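Local structure of O-methyltransferase (Bacillus halodurans, 2GPY) at residues L101-E104 / S105-L109. The protein probably transfers a methyl group from S-adenosylmethionine to a hydroxyl group of an acceptor that is not known. Sequence-based numbering, arbitrary orientation.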
# COMPACT_ATOMS: atom_id res chain seq x y z
N LEU B 101 12.04 -14.67 -21.22
CA LEU B 101 12.68 -13.88 -20.19
C LEU B 101 13.32 -14.73 -19.10
O LEU B 101 13.79 -14.19 -18.12
CB LEU B 101 11.71 -12.84 -19.61
CG LEU B 101 11.22 -11.88 -20.71
CD1 LEU B 101 10.00 -11.11 -20.27
CD2 LEU B 101 12.40 -10.92 -21.17
N GLY B 102 13.33 -16.04 -19.27
CA GLY B 102 14.00 -16.92 -18.31
C GLY B 102 13.26 -16.99 -16.97
O GLY B 102 13.87 -17.25 -15.95
N LEU B 103 11.94 -16.81 -17.00
CA LEU B 103 11.15 -16.68 -15.76
C LEU B 103 10.32 -17.92 -15.36
O LEU B 103 9.53 -17.88 -14.40
CB LEU B 103 10.25 -15.44 -15.82
CG LEU B 103 10.99 -14.08 -15.82
CD1 LEU B 103 9.99 -12.89 -16.13
CD2 LEU B 103 11.65 -13.86 -14.47
N GLU B 104 10.51 -19.03 -16.05
CA GLU B 104 9.65 -20.20 -15.83
C GLU B 104 9.74 -20.77 -14.41
O GLU B 104 8.78 -21.40 -13.92
CB GLU B 104 9.96 -21.30 -16.85
CG GLU B 104 8.70 -21.75 -17.57
CD GLU B 104 8.94 -22.86 -18.57
OE1 GLU B 104 10.12 -23.24 -18.78
OE2 GLU B 104 7.95 -23.34 -19.15
N SER B 105 10.87 -20.56 -13.74
CA SER B 105 11.06 -21.13 -12.40
C SER B 105 10.30 -20.33 -11.35
O SER B 105 10.15 -20.77 -10.21
CB SER B 105 12.55 -21.29 -12.04
OG SER B 105 13.16 -20.02 -11.87
N ARG B 106 9.80 -19.16 -11.74
CA ARG B 106 9.13 -18.28 -10.80
C ARG B 106 7.71 -17.91 -11.21
O ARG B 106 6.96 -17.34 -10.43
CB ARG B 106 9.97 -17.03 -10.62
CG ARG B 106 11.28 -17.32 -9.89
CD ARG B 106 11.74 -16.11 -9.15
NE ARG B 106 12.13 -15.04 -10.06
CZ ARG B 106 11.57 -13.83 -10.13
NH1 ARG B 106 12.08 -12.98 -11.01
NH2 ARG B 106 10.50 -13.47 -9.36
N ILE B 107 7.33 -18.26 -12.44
CA ILE B 107 5.95 -18.00 -12.89
C ILE B 107 5.36 -19.31 -13.34
O ILE B 107 5.85 -19.93 -14.32
CB ILE B 107 5.89 -16.98 -14.03
CG1 ILE B 107 6.50 -15.63 -13.60
CG2 ILE B 107 4.43 -16.86 -14.58
CD1 ILE B 107 6.55 -14.59 -14.75
N GLU B 108 4.34 -19.77 -12.62
CA GLU B 108 3.67 -21.03 -12.97
C GLU B 108 2.36 -20.69 -13.70
O GLU B 108 1.49 -20.06 -13.12
CB GLU B 108 3.37 -21.87 -11.72
CG GLU B 108 2.67 -23.20 -12.06
CD GLU B 108 2.27 -24.04 -10.84
OE1 GLU B 108 2.57 -23.64 -9.69
OE2 GLU B 108 1.66 -25.11 -11.05
N LEU B 109 2.23 -21.10 -14.95
CA LEU B 109 1.04 -20.74 -15.70
C LEU B 109 0.11 -21.94 -15.79
O LEU B 109 0.52 -23.03 -16.18
CB LEU B 109 1.38 -20.28 -17.13
CG LEU B 109 2.27 -19.05 -17.27
CD1 LEU B 109 2.40 -18.73 -18.78
CD2 LEU B 109 1.66 -17.86 -16.49
O HOH W 1 12.88 -18.20 -13.47
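L103 meets R106 and I107 in a local contact round a tight turn. The turn lies at the surface, in the link between helix 88-100 and strand 107-111, an outermost strand of the sheet within this chain. The carbonyl O of L103 accepts two hydrogen bonds. R106 N reaches it at 3.0 Å in a fairly straight hydrogen bond (N-H...O 159°), coming from above the carbonyl plane. I107 N also lies 3.0 Å from L103 O and sits almost in line with the C=O bond. This bond is more bent, with an N-H...O angle of 132°. The first bond closes a type I beta turn with E104 and S105 at its corners. The second ties the start of the strand to the same oxygen.

R106 and I107 also pack their side chains on L103. I107 CG1 lies anti to its own carbonyl carbon (chi1 -59°), which carries CD1 to L103. There CD1 approaches L103 CB at 3.9 Å and L103 CD1 at 4.1 Å. The other methyl of L103, CD2, lies 3.6 Å from R106 NH1 and meets the guanidinium at a slant. R106 NH1 and NH2 are hydrogen-bonded to the carbonyl oxygens of A73 and A79. These bonds probably hold the guanidinium in place beside L103. Helix 67-75 adds I70 against L103, and A69 and A73 against I107.

Before the turn, G102 has positive phi and is the C-prime residue of a Schellman motif that ends helix 88-100. A water donates to G102 O at 2.8 Å. The whole is a helix-to-strand connection, a Schellman end followed by a type I turn, within the Rossmann-like fold of class I methyltransferases, recognised by its 3-2-1-4-5-7-6 strand order.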